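Local coordinates for CELL WALL surface anchor family protein (Streptococcus pneumoniae, PDB 2X9Z) that forms the repeating backbone subunit of the pneumococcal pilus, a surface fibre that is probably anchored to the cell wall and involved in adhesion, at residues Trp53-Thr58 and Thr89-Lys94; Lys65-Val70 and Thr115-Leu120; Gly157-Thr162 and Thr213-Val218; Leu161-Val166 and Ala177-Asp182. The protein carries 1 engineered substitution. All coordinates share one frame; numbering follows the deposited sequence.

Interaction 1: residues Trp53-Thr58 and Thr89-Lys94; sequences WSDRMT and TGFDLK
Arg56 and Asp92 form a salt bridge in which both terminal nitrogens converge on one oxygen: NH2 lies 2.9 Å from OD2 of Asp92, on its syn lone pair, while NH1 meets the same OD2 at 3.0 Å from above the carboxylate plane. The guanidinium and carboxylate planes stand nearly at right angles, 82° apart. A bend at chi2 (-68°) folds the arginine back along the strands, where NH1 also donates to Asp55 O, and NH2 has a second acidic partner in Glu231. The other Asp92 oxygen, OD1, takes a bond from Ser54 OG at 2.8 Å, so the carboxylate is held at both ends. Beneath this polar face run the paired backbones of strands 50-57 and 90-95, antiparallel neighbours in one sheet of a pilin beta-sandwich, joined by bonds such as Trp53 N to Leu93 O, 2.8 Å. The opposite face looks into the core. There Asp55 CB lies over the Phe91 ring, 4.0 Å from its centroid, a CH-pi contact, while Asp55 OD1 bonds to Lys7. Farther along, the Trp53 ring turns its edge to the backbone, CE3 lying 3.4 Å from Leu93 O and 4.0 Å from Leu93 CD2.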
loop_
_atom_site.group_PDB
_atom_site.type_symbol
_atom_site.label_atom_id
_atom_site.label_comp_id
_atom_site.label_asym_id
_atom_site.label_seq_id
_atom_site.Cartn_x
_atom_site.Cartn_y
_atom_site.Cartn_z
ATOM N N TRP A 53 2.839 5.498 -5.848
ATOM C CA TRP A 53 2.877 4.133 -5.333
ATOM C C TRP A 53 3.330 4.171 -3.878
ATOM O O TRP A 53 4.294 4.850 -3.538
ATOM C CB TRP A 53 3.840 3.247 -6.130
ATOM C CG TRP A 53 3.418 3.003 -7.550
ATOM C CD1 TRP A 53 2.726 1.916 -8.030
ATOM C CD2 TRP A 53 3.651 3.862 -8.678
ATOM N NE1 TRP A 53 2.526 2.047 -9.383
ATOM C CE2 TRP A 53 3.080 3.231 -9.805
ATOM C CE3 TRP A 53 4.285 5.099 -8.844
ATOM C CZ2 TRP A 53 3.127 3.792 -11.079
ATOM C CZ3 TRP A 53 4.329 5.656 -10.112
ATOM C CH2 TRP A 53 3.753 4.999 -11.213
ATOM N N SER A 54 2.649 3.418 -3.029
ATOM C CA SER A 54 2.941 3.405 -1.608
ATOM C C SER A 54 3.049 1.935 -1.193
ATOM O O SER A 54 2.167 1.135 -1.499
ATOM C CB SER A 54 1.814 4.123 -0.857
ATOM O OG SER A 54 2.050 4.194 0.538
ATOM N N ASP A 55 4.123 1.585 -0.492
ATOM C CA ASP A 55 4.420 0.196 -0.168
ATOM C C ASP A 55 4.877 0.076 1.289
ATOM O O ASP A 55 5.771 0.794 1.726
ATOM C CB ASP A 55 5.518 -0.280 -1.123
ATOM C CG ASP A 55 5.717 -1.777 -1.122
ATOM O OD1 ASP A 55 5.226 -2.501 -0.226
ATOM O OD2 ASP A 55 6.409 -2.228 -2.059
ATOM N N ARG A 56 4.262 -0.828 2.047
ATOM C CA ARG A 56 4.719 -1.121 3.408
ATOM C C ARG A 56 4.765 -2.620 3.602
ATOM O O ARG A 56 4.054 -3.360 2.924
ATOM C CB ARG A 56 3.801 -0.492 4.456
ATOM C CG ARG A 56 3.775 1.031 4.449
ATOM C CD ARG A 56 5.117 1.614 4.916
ATOM N NE ARG A 56 5.088 3.076 5.066
ATOM C CZ ARG A 56 5.175 3.944 4.062
ATOM N NH1 ARG A 56 5.272 3.510 2.815
ATOM N NH2 ARG A 56 5.149 5.248 4.307
HETATM N N MSE A 57 5.594 -3.082 4.528
HETATM C CA MSE A 57 5.716 -4.523 4.720
HETATM C C MSE A 57 5.797 -4.911 6.189
HETATM O O MSE A 57 6.119 -4.089 7.055
HETATM C CB MSE A 57 6.883 -5.081 3.908
HETATM C CG MSE A 57 8.235 -4.485 4.250
HETATM SE SE MSE A 57 9.438 -4.539 2.701
HETATM C CE MSE A 57 8.601 -3.074 1.716
ATOM N N THR A 58 5.468 -6.165 6.470
ATOM C CA THR A 58 5.399 -6.646 7.850
ATOM C C THR A 58 6.802 -6.792 8.443
ATOM O O THR A 58 7.794 -6.829 7.713
ATOM C CB THR A 58 4.571 -7.935 7.947
ATOM O OG1 THR A 58 5.117 -8.917 7.064
ATOM C CG2 THR A 58 3.128 -7.649 7.522
ATOM N N THR A 89 9.912 0.811 7.067
ATOM C CA THR A 89 9.027 -0.284 6.675
ATOM C C THR A 89 8.590 -0.267 5.208
ATOM O O THR A 89 7.732 -1.060 4.820
ATOM C CB THR A 89 7.760 -0.323 7.567
ATOM O OG1 THR A 89 7.082 0.936 7.488
ATOM C CG2 THR A 89 8.134 -0.612 9.018
ATOM N N GLY A 90 9.161 0.620 4.398
ATOM C CA GLY A 90 8.788 0.689 2.995
ATOM C C GLY A 90 9.069 2.031 2.365
ATOM O O GLY A 90 9.996 2.725 2.762
ATOM N N PHE A 91 8.258 2.406 1.385
ATOM C CA PHE A 91 8.548 3.608 0.632
ATOM C C PHE A 91 7.315 4.155 -0.062
ATOM O O PHE A 91 6.291 3.465 -0.190
ATOM C CB PHE A 91 9.639 3.335 -0.407
ATOM C CG PHE A 91 9.215 2.376 -1.488
ATOM C CD1 PHE A 91 8.609 2.835 -2.658
ATOM C CD2 PHE A 91 9.410 1.011 -1.333
ATOM C CE1 PHE A 91 8.211 1.942 -3.650
ATOM C CE2 PHE A 91 9.017 0.122 -2.325
ATOM C CZ PHE A 91 8.419 0.588 -3.483
ATOM N N ASP A 92 7.429 5.398 -0.508
ATOM C CA ASP A 92 6.424 6.035 -1.347
ATOM C C ASP A 92 7.156 6.652 -2.528
ATOM O O ASP A 92 8.193 7.291 -2.351
ATOM C CB ASP A 92 5.688 7.122 -0.562
ATOM C CG ASP A 92 4.896 6.565 0.598
ATOM O OD1 ASP A 92 3.678 6.409 0.431
ATOM O OD2 ASP A 92 5.481 6.287 1.672
ATOM N N LEU A 93 6.630 6.441 -3.733
ATOM C CA LEU A 93 7.271 6.921 -4.955
ATOM C C LEU A 93 6.200 7.617 -5.778
ATOM O O LEU A 93 5.194 7.004 -6.130
ATOM C CB LEU A 93 7.892 5.764 -5.752
ATOM C CG LEU A 93 8.792 6.134 -6.944
ATOM C CD1 LEU A 93 9.735 4.987 -7.290
ATOM C CD2 LEU A 93 7.995 6.555 -8.182
ATOM N N LYS A 94 6.403 8.897 -6.067
ATOM C CA LYS A 94 5.422 9.653 -6.820
ATOM C C LYS A 94 6.068 10.275 -8.050
ATOM O O LYS A 94 7.207 10.747 -7.995
ATOM C CB LYS A 94 4.818 10.746 -5.945
ATOM C CG LYS A 94 5.773 11.862 -5.585
ATOM C CD LYS A 94 5.016 13.074 -5.087
ATOM C CE LYS A 94 5.440 14.317 -5.834
ATOM N NZ LYS A 94 4.545 15.459 -5.517
#

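Interaction 2: residues Lys65-Val70 and Thr115-Leu120; sequences KGTVKV and TYSATL
Thr67 points its side chain at the neighbouring strand and lets a hydroxyl do work that a backbone carbonyl usually does. Its OG1 sits between the backbone N and the carbonyl carbon (chi1 68°), which brings it 3.0 Å from Ser117 N in an almost straight bond of 170°. The same oxygen is hydrogen-bonded to the carbonyl of Asn64, so the side chain spans the turn and the strand at once. Its methyl, CG2, lies against the Ser117 hydroxyl, which bonds to the side-chain amide nitrogen, ND2, of Asn64.

Val68 is turned to the other face. It lies alongside Tyr116 with both side chains pointing the same way, CG2 being 4.0 Å from CB of the tyrosine. The Tyr116 ring continues inward to meet Phe91 edge-to-face, while Val68 packs on Leu84, so both reach the interior between the sheets.

Lys69 and Thr115 form a regular antiparallel hydrogen-bonded pair, with Lys69 N to Thr115 O and Thr115 N to Lys69 O each 2.9 Å. Their side chains share the more open face: Thr115 OG1 rests 3.5 Å from Lys69 CB, and the lysine chain then leads away. A water bridges back to the turn, donating to Thr67 O at 2.7 Å and lying 2.8 Å from Thr115 OG1. What results is a beta strand whose regular pairing is broken here, with side chain and water bridging the gap in the ladder between strands 61-72 and 110-120 in one sheet of a pilin beta-sandwich.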
loop_
_atom_site.group_PDB
_atom_site.type_symbol
_atom_site.label_atom_id
_atom_site.label_comp_id
_atom_site.label_asym_id
_atom_site.label_seq_id
_atom_site.Cartn_x
_atom_site.Cartn_y
_atom_site.Cartn_z
ATOM N N LYS A 65 16.784 -0.136 2.127
ATOM C CA LYS A 65 16.864 1.229 1.620
ATOM C C LYS A 65 17.944 1.358 0.559
ATOM O O LYS A 65 19.004 0.743 0.664
ATOM C CB LYS A 65 17.127 2.213 2.755
ATOM C CG LYS A 65 16.013 2.270 3.781
ATOM C CD LYS A 65 16.363 3.258 4.871
ATOM C CE LYS A 65 15.229 3.420 5.856
ATOM N NZ LYS A 65 15.645 4.367 6.926
ATOM N N GLY A 66 17.669 2.160 -0.464
ATOM C CA GLY A 66 18.631 2.414 -1.520
ATOM C C GLY A 66 18.475 1.472 -2.702
ATOM O O GLY A 66 19.175 1.631 -3.704
ATOM N N THR A 67 17.571 0.498 -2.594
ATOM C CA THR A 67 17.418 -0.512 -3.644
ATOM C C THR A 67 16.293 -0.245 -4.644
ATOM O O THR A 67 16.079 -1.048 -5.547
ATOM C CB THR A 67 17.224 -1.941 -3.062
ATOM O OG1 THR A 67 15.961 -2.041 -2.393
ATOM C CG2 THR A 67 18.353 -2.287 -2.092
ATOM N N VAL A 68 15.571 0.864 -4.493
ATOM C CA VAL A 68 14.436 1.140 -5.377
ATOM C C VAL A 68 14.896 1.642 -6.743
ATOM O O VAL A 68 15.671 2.601 -6.833
ATOM C CB VAL A 68 13.443 2.149 -4.755
ATOM C CG1 VAL A 68 12.256 2.367 -5.675
ATOM C CG2 VAL A 68 12.969 1.666 -3.400
ATOM N N LYS A 69 14.418 0.981 -7.795
ATOM C CA LYS A 69 14.655 1.403 -9.172
ATOM C C LYS A 69 13.313 1.518 -9.889
ATOM O O LYS A 69 12.396 0.738 -9.635
ATOM C CB LYS A 69 15.529 0.382 -9.907
ATOM C CG LYS A 69 16.853 0.044 -9.222
ATOM C CD LYS A 69 17.969 0.992 -9.616
ATOM C CE LYS A 69 19.338 0.427 -9.247
ATOM N NZ LYS A 69 19.490 0.268 -7.785
ATOM N N VAL A 70 13.189 2.503 -10.768
ATOM C CA VAL A 70 11.936 2.692 -11.495
ATOM C C VAL A 70 12.177 2.942 -12.982
ATOM O O VAL A 70 13.033 3.752 -13.362
ATOM C CB VAL A 70 11.085 3.832 -10.874
ATOM C CG1 VAL A 70 11.874 5.130 -10.792
ATOM C CG2 VAL A 70 9.788 4.025 -11.650
ATOM N N THR A 115 11.308 -1.799 -8.856
ATOM C CA THR A 115 11.956 -2.955 -8.244
ATOM C C THR A 115 12.670 -2.533 -6.969
ATOM O O THR A 115 13.089 -1.378 -6.824
ATOM C CB THR A 115 12.955 -3.633 -9.203
ATOM O OG1 THR A 115 14.012 -2.723 -9.520
ATOM C CG2 THR A 115 12.275 -4.052 -10.494
ATOM N N TYR A 116 12.808 -3.478 -6.046
ATOM C CA TYR A 116 13.502 -3.240 -4.779
ATOM C C TYR A 116 13.675 -4.575 -4.078
ATOM O O TYR A 116 13.150 -5.589 -4.529
ATOM C CB TYR A 116 12.704 -2.287 -3.884
ATOM C CG TYR A 116 11.414 -2.878 -3.368
ATOM C CD1 TYR A 116 11.376 -3.557 -2.147
ATOM C CD2 TYR A 116 10.237 -2.775 -4.098
ATOM C CE1 TYR A 116 10.196 -4.112 -1.660
ATOM C CE2 TYR A 116 9.046 -3.322 -3.621
ATOM C CZ TYR A 116 9.038 -3.992 -2.404
ATOM O OH TYR A 116 7.872 -4.534 -1.931
ATOM N N SER A 117 14.405 -4.577 -2.976
ATOM C CA SER A 117 14.530 -5.806 -2.207
ATOM C C SER A 117 14.251 -5.579 -0.730
ATOM O O SER A 117 14.221 -4.435 -0.251
ATOM C CB SER A 117 15.902 -6.449 -2.409
ATOM O OG SER A 117 16.936 -5.620 -1.914
ATOM N N ALA A 118 14.028 -6.685 -0.024
ATOM C CA ALA A 118 13.871 -6.680 1.421
ATOM C C ALA A 118 14.576 -7.911 1.950
ATOM O O ALA A 118 14.804 -8.861 1.214
ATOM C CB ALA A 118 12.409 -6.699 1.800
ATOM N N THR A 119 14.935 -7.888 3.225
ATOM C CA THR A 119 15.671 -8.993 3.820
ATOM C C THR A 119 14.808 -9.681 4.864
ATOM O O THR A 119 14.248 -9.024 5.739
ATOM C CB THR A 119 16.939 -8.470 4.504
ATOM O OG1 THR A 119 17.730 -7.765 3.546
ATOM C CG2 THR A 119 17.761 -9.611 5.080
ATOM N N LEU A 120 14.697 -11.002 4.782
ATOM C CA LEU A 120 13.994 -11.743 5.821
ATOM C C LEU A 120 14.833 -11.701 7.096
ATOM O O LEU A 120 16.009 -12.058 7.080
ATOM C CB LEU A 120 13.722 -13.189 5.390
ATOM C CG LEU A 120 12.789 -14.004 6.290
ATOM C CD1 LEU A 120 11.385 -13.422 6.272
ATOM C CD2 LEU A 120 12.767 -15.465 5.872
HETATM O O HOH W 1 15.931 -2.867 -7.516
#

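Interaction 3: residues Gly157-Thr162 and Thr213-Val218; sequences GDLTLT and TEYKFV
Phe217 drives its ring between Leu159 and Leu161, two leucines that reach across from the facing strand. Leu161 CB lies over one face of the ring, 3.9 Å from the centroid and 19° off the normal, a CH-pi contact displaced toward the rim. Its two methyl groups follow the same face farther in. Leu159 and Phe217 reach toward each other from opposing strands, and Leu159 CG comes within 3.8 Å of Phe217 CE2. The ring thus comes close to the backbone of the other strand, with Leu159 O near its plane, 4.0 Å from Phe217 CZ. One branch of Leu159 has a further neighbour: CD2 touches Tyr215 CB at 4.0 Å.

No hydrogen bond crosses this contact; it is wholly apolar. Both leucines hold CG anti to the backbone N (chi1 -177° for Leu159), which extends their branched ends toward the aromatic strand. Phe217 has further packing from Leu183, Val206 and Ile238, contributed by strands of both sheets. Tyr215 is steadied at its far end, where its hydroxyl bonds to Asp210 N, and on one ring face by the methyl of Thr213. On the outer side of the leucine strand, Thr160 turns away and bonds through OG1 to Thr205.

The short strands 159-162 and 215-218 run 9.2 Å apart at closest approach, with an angle of 30° between them. Such spacing is that of two layers meeting through side chains, here the two sheets of a Cna-B-like beta-sandwich with the interior filled by large hydrophobic groups.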
loop_
_atom_site.group_PDB
_atom_site.type_symbol
_atom_site.label_atom_id
_atom_site.label_comp_id
_atom_site.label_asym_id
_atom_site.label_seq_id
_atom_site.Cartn_x
_atom_site.Cartn_y
_atom_site.Cartn_z
ATOM N N GLY A 157 -4.722 -6.331 23.625
ATOM C CA GLY A 157 -5.369 -6.888 22.453
ATOM C C GLY A 157 -6.321 -5.915 21.784
ATOM O O GLY A 157 -7.138 -6.310 20.953
ATOM N N ASP A 158 -6.213 -4.640 22.144
ATOM C CA ASP A 158 -7.056 -3.601 21.556
ATOM C C ASP A 158 -6.344 -2.865 20.428
ATOM O O ASP A 158 -5.143 -2.586 20.507
ATOM C CB ASP A 158 -7.503 -2.601 22.627
ATOM C CG ASP A 158 -8.477 -3.207 23.624
ATOM O OD1 ASP A 158 -9.325 -4.026 23.214
ATOM O OD2 ASP A 158 -8.399 -2.857 24.822
ATOM N N LEU A 159 -7.098 -2.548 19.381
ATOM C CA LEU A 159 -6.572 -1.755 18.276
ATOM C C LEU A 159 -7.606 -0.711 17.857
ATOM O O LEU A 159 -8.713 -1.057 17.436
ATOM C CB LEU A 159 -6.198 -2.645 17.090
ATOM C CG LEU A 159 -5.550 -2.011 15.851
ATOM C CD1 LEU A 159 -4.319 -1.168 16.201
ATOM C CD2 LEU A 159 -5.195 -3.096 14.851
ATOM N N THR A 160 -7.240 0.558 18.005
ATOM C CA THR A 160 -8.153 1.671 17.772
ATOM C C THR A 160 -7.825 2.443 16.497
ATOM O O THR A 160 -6.681 2.845 16.264
ATOM C CB THR A 160 -8.150 2.648 18.965
ATOM O OG1 THR A 160 -8.567 1.953 20.144
ATOM C CG2 THR A 160 -9.092 3.821 18.712
ATOM N N LEU A 161 -8.852 2.645 15.683
ATOM C CA LEU A 161 -8.773 3.462 14.484
ATOM C C LEU A 161 -9.323 4.859 14.782
ATOM O O LEU A 161 -10.418 4.990 15.342
ATOM C CB LEU A 161 -9.605 2.794 13.392
ATOM C CG LEU A 161 -9.831 3.535 12.082
ATOM C CD1 LEU A 161 -8.538 3.689 11.340
ATOM C CD2 LEU A 161 -10.838 2.778 11.237
ATOM N N THR A 162 -8.554 5.890 14.431
ATOM C CA THR A 162 -9.020 7.274 14.531
ATOM C C THR A 162 -9.042 7.869 13.126
ATOM O O THR A 162 -8.091 7.717 12.368
ATOM C CB THR A 162 -8.110 8.129 15.441
ATOM O OG1 THR A 162 -8.065 7.560 16.754
ATOM C CG2 THR A 162 -8.620 9.566 15.542
ATOM N N THR A 213 0.481 -10.127 16.495
ATOM C CA THR A 213 0.149 -10.164 15.078
ATOM C C THR A 213 -0.015 -8.741 14.550
ATOM O O THR A 213 -0.572 -7.883 15.234
ATOM C CB THR A 213 -1.146 -10.976 14.836
ATOM O OG1 THR A 213 -0.934 -12.337 15.226
ATOM C CG2 THR A 213 -1.542 -10.945 13.372
ATOM N N GLU A 214 0.489 -8.480 13.347
ATOM C CA GLU A 214 0.267 -7.186 12.703
ATOM C C GLU A 214 -1.003 -7.204 11.879
ATOM O O GLU A 214 -1.237 -8.143 11.118
ATOM C CB GLU A 214 1.446 -6.825 11.809
ATOM C CG GLU A 214 2.670 -6.416 12.575
ATOM C CD GLU A 214 3.779 -5.980 11.655
ATOM O OE1 GLU A 214 4.434 -6.858 11.067
ATOM O OE2 GLU A 214 3.982 -4.764 11.505
ATOM N N TYR A 215 -1.809 -6.154 12.029
ATOM C CA TYR A 215 -3.057 -6.017 11.295
ATOM C C TYR A 215 -3.075 -4.694 10.546
ATOM O O TYR A 215 -2.249 -3.818 10.787
ATOM C CB TYR A 215 -4.254 -6.025 12.248
ATOM C CG TYR A 215 -4.383 -7.249 13.126
ATOM C CD1 TYR A 215 -5.181 -8.318 12.745
ATOM C CD2 TYR A 215 -3.734 -7.318 14.351
ATOM C CE1 TYR A 215 -5.311 -9.437 13.553
ATOM C CE2 TYR A 215 -3.857 -8.428 15.166
ATOM C CZ TYR A 215 -4.651 -9.485 14.764
ATOM O OH TYR A 215 -4.783 -10.588 15.574
ATOM N N LYS A 216 -4.032 -4.552 9.641
ATOM C CA LYS A 216 -4.206 -3.296 8.922
ATOM C C LYS A 216 -5.697 -3.037 8.751
ATOM O O LYS A 216 -6.454 -3.963 8.464
ATOM C CB LYS A 216 -3.507 -3.353 7.557
ATOM C CG LYS A 216 -3.941 -4.516 6.665
ATOM C CD LYS A 216 -3.122 -4.609 5.366
ATOM C CE LYS A 216 -3.642 -5.732 4.469
ATOM N NZ LYS A 216 -2.806 -5.951 3.255
ATOM N N PHE A 217 -6.124 -1.787 8.944
ATOM C CA PHE A 217 -7.480 -1.387 8.578
ATOM C C PHE A 217 -7.443 -0.950 7.118
ATOM O O PHE A 217 -6.744 0.014 6.774
ATOM C CB PHE A 217 -7.989 -0.206 9.416
ATOM C CG PHE A 217 -8.337 -0.550 10.837
ATOM C CD1 PHE A 217 -9.532 -1.187 11.151
ATOM C CD2 PHE A 217 -7.489 -0.187 11.871
ATOM C CE1 PHE A 217 -9.859 -1.479 12.469
ATOM C CE2 PHE A 217 -7.808 -0.470 13.186
ATOM C CZ PHE A 217 -8.992 -1.121 13.488
ATOM N N VAL A 218 -8.195 -1.635 6.262
ATOM C CA VAL A 218 -8.272 -1.253 4.858
ATOM C C VAL A 218 -9.622 -0.578 4.619
ATOM O O VAL A 218 -10.672 -1.204 4.754
ATOM C CB VAL A 218 -8.107 -2.478 3.921
ATOM C CG1 VAL A 218 -8.031 -2.034 2.476
ATOM C CG2 VAL A 218 -6.870 -3.301 4.304
#

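Interaction 4: residues Leu161-Val166 and Ala177-Asp182; sequences LTKTWV and AEATFD
Leu161 sets its CD2 methyl squarely over the Phe181 ring, 3.4 Å from the centroid and only 11° off the normal, a close CH-pi contact in which the two side chains cross at about a right angle. Two residues on, Lys163 runs its aliphatic chain past the same ring at the edge, CE lying 3.8 Å from Phe181 CZ and 3.9 Å from Ala179 CB. A bend at chi4 (-54°) then turns the end of the chain to place NZ 2.9 Å above the plane of the Trp165 ring, over its centre. That nitrogen is covalently joined to CG of Asn242. Trp165 carries the row to its end: CH2 lies 3.4 Å from Ala177 O, while CZ2 touches Ala179 CB more loosely, and Tyr225 meets the indole edge-to-face. Strands 161-166 and 179-182 belong to different sheets, their axes 10.8 Å apart; the lysine side chain runs between the layers, among Phe181, Ala179 and Trp165, with Glu219 beside it. A Lys-Asn isopeptide bond within such a core, tying the first strand of this sandwich, 159-166, to a late one, 237-243, is characteristic of Cna-B domains in Gram-positive pilins.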
loop_
_atom_site.group_PDB
_atom_site.type_symbol
_atom_site.label_atom_id
_atom_site.label_comp_id
_atom_site.label_asym_id
_atom_site.label_seq_id
_atom_site.Cartn_x
_atom_site.Cartn_y
_atom_site.Cartn_z
ATOM N N LEU A 161 -8.852 2.645 15.683
ATOM C CA LEU A 161 -8.773 3.462 14.484
ATOM C C LEU A 161 -9.323 4.859 14.782
ATOM O O LEU A 161 -10.418 4.990 15.342
ATOM C CB LEU A 161 -9.605 2.794 13.392
ATOM C CG LEU A 161 -9.831 3.535 12.082
ATOM C CD1 LEU A 161 -8.538 3.689 11.340
ATOM C CD2 LEU A 161 -10.838 2.778 11.237
ATOM N N THR A 162 -8.554 5.890 14.431
ATOM C CA THR A 162 -9.020 7.274 14.531
ATOM C C THR A 162 -9.042 7.869 13.126
ATOM O O THR A 162 -8.091 7.717 12.368
ATOM C CB THR A 162 -8.110 8.129 15.441
ATOM O OG1 THR A 162 -8.065 7.560 16.754
ATOM C CG2 THR A 162 -8.620 9.566 15.542
ATOM N N LYS A 163 -10.135 8.539 12.783
ATOM C CA LYS A 163 -10.301 9.089 11.445
ATOM C C LYS A 163 -10.527 10.597 11.493
ATOM O O LYS A 163 -11.236 11.099 12.368
ATOM C CB LYS A 163 -11.475 8.407 10.749
ATOM C CG LYS A 163 -11.526 8.627 9.259
ATOM C CD LYS A 163 -12.665 7.837 8.656
ATOM C CE LYS A 163 -12.557 7.836 7.180
ATOM N NZ LYS A 163 -12.482 9.265 6.771
ATOM N N THR A 164 -9.898 11.313 10.565
ATOM C CA THR A 164 -10.190 12.729 10.356
ATOM C C THR A 164 -10.543 12.946 8.893
ATOM O O THR A 164 -10.263 12.097 8.050
ATOM C CB THR A 164 -9.000 13.645 10.722
ATOM O OG1 THR A 164 -7.820 13.191 10.049
ATOM C CG2 THR A 164 -8.744 13.656 12.227
ATOM N N TRP A 165 -11.142 14.092 8.593
ATOM C CA TRP A 165 -11.604 14.385 7.242
ATOM C C TRP A 165 -11.161 15.787 6.831
ATOM O O TRP A 165 -11.290 16.733 7.609
ATOM C CB TRP A 165 -13.129 14.322 7.181
ATOM C CG TRP A 165 -13.764 13.012 7.590
ATOM C CD1 TRP A 165 -13.965 12.545 8.868
ATOM C CD2 TRP A 165 -14.329 12.027 6.714
ATOM N NE1 TRP A 165 -14.620 11.329 8.829
ATOM C CE2 TRP A 165 -14.851 10.991 7.521
ATOM C CE3 TRP A 165 -14.454 11.927 5.323
ATOM C CZ2 TRP A 165 -15.486 9.873 6.979
ATOM C CZ3 TRP A 165 -15.074 10.809 4.789
ATOM C CH2 TRP A 165 -15.586 9.799 5.616
ATOM N N VAL A 166 -10.663 15.915 5.605
ATOM C CA VAL A 166 -10.286 17.211 5.045
ATOM C C VAL A 166 -10.754 17.322 3.603
ATOM O O VAL A 166 -10.971 16.307 2.933
ATOM C CB VAL A 166 -8.755 17.455 5.098
ATOM C CG1 VAL A 166 -8.268 17.406 6.536
ATOM C CG2 VAL A 166 -8.003 16.439 4.238
ATOM N N ALA A 177 -19.135 10.641 5.049
ATOM C CA ALA A 177 -20.005 9.479 4.935
ATOM C C ALA A 177 -19.649 8.470 5.993
ATOM O O ALA A 177 -18.555 8.511 6.551
ATOM C CB ALA A 177 -19.871 8.842 3.569
ATOM N N GLU A 178 -20.574 7.558 6.262
ATOM C CA GLU A 178 -20.257 6.392 7.067
ATOM C C GLU A 178 -19.066 5.680 6.423
ATOM O O GLU A 178 -19.022 5.521 5.204
ATOM C CB GLU A 178 -21.467 5.464 7.143
ATOM C CG GLU A 178 -21.285 4.331 8.126
ATOM C CD GLU A 178 -22.574 3.578 8.392
ATOM O OE1 GLU A 178 -23.295 3.274 7.424
ATOM O OE2 GLU A 178 -22.865 3.280 9.572
ATOM N N ALA A 179 -18.101 5.258 7.234
ATOM C CA ALA A 179 -16.869 4.671 6.713
ATOM C C ALA A 179 -16.717 3.253 7.225
ATOM O O ALA A 179 -16.785 3.015 8.428
ATOM C CB ALA A 179 -15.660 5.514 7.118
ATOM N N THR A 180 -16.535 2.312 6.308
ATOM C CA THR A 180 -16.364 0.913 6.677
ATOM C C THR A 180 -14.923 0.483 6.420
ATOM O O THR A 180 -14.337 0.826 5.396
ATOM C CB THR A 180 -17.341 0.021 5.888
ATOM O OG1 THR A 180 -18.684 0.427 6.181
ATOM C CG2 THR A 180 -17.174 -1.451 6.269
ATOM N N PHE A 181 -14.357 -0.272 7.359
ATOM C CA PHE A 181 -12.990 -0.766 7.233
ATOM C C PHE A 181 -12.951 -2.260 7.473
ATOM O O PHE A 181 -13.613 -2.767 8.370
ATOM C CB PHE A 181 -12.061 -0.112 8.263
ATOM C CG PHE A 181 -11.972 1.377 8.141
ATOM C CD1 PHE A 181 -12.974 2.191 8.650
ATOM C CD2 PHE A 181 -10.875 1.974 7.529
ATOM C CE1 PHE A 181 -12.885 3.573 8.544
ATOM C CE2 PHE A 181 -10.782 3.354 7.419
ATOM C CZ PHE A 181 -11.791 4.149 7.922
ATOM N N ASP A 182 -12.154 -2.959 6.680
ATOM C CA ASP A 182 -11.865 -4.349 6.964
ATOM C C ASP A 182 -10.543 -4.425 7.707
ATOM O O ASP A 182 -9.516 -3.928 7.229
ATOM C CB ASP A 182 -11.819 -5.146 5.669
ATOM C CG ASP A 182 -13.180 -5.245 5.015
ATOM O OD1 ASP A 182 -14.116 -5.756 5.667
ATOM O OD2 ASP A 182 -13.323 -4.803 3.859
#

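Overall arrangement
Following the chain from the N terminus, interaction 1 pairs strand 50-57 with 90-95, and interaction 2 pairs 61-72 with 110-120; their segments alternate, so the two loops cross. They lie in the two facing sheets of one sandwich, and meet across its interior where Asp55, Met57 and Phe91 touch Tyr116 or Ala118. Interactions 3 and 4 follow in series and build a second sandwich. Both start from strand 159-166: interaction 4 closes early, on 179-185, and interaction 3 later, on 215-219, the neighbour of 179-185 in the opposing sheet. The two halves adjoin at interactions 1 and 3, where Thr58 packs against Glu214.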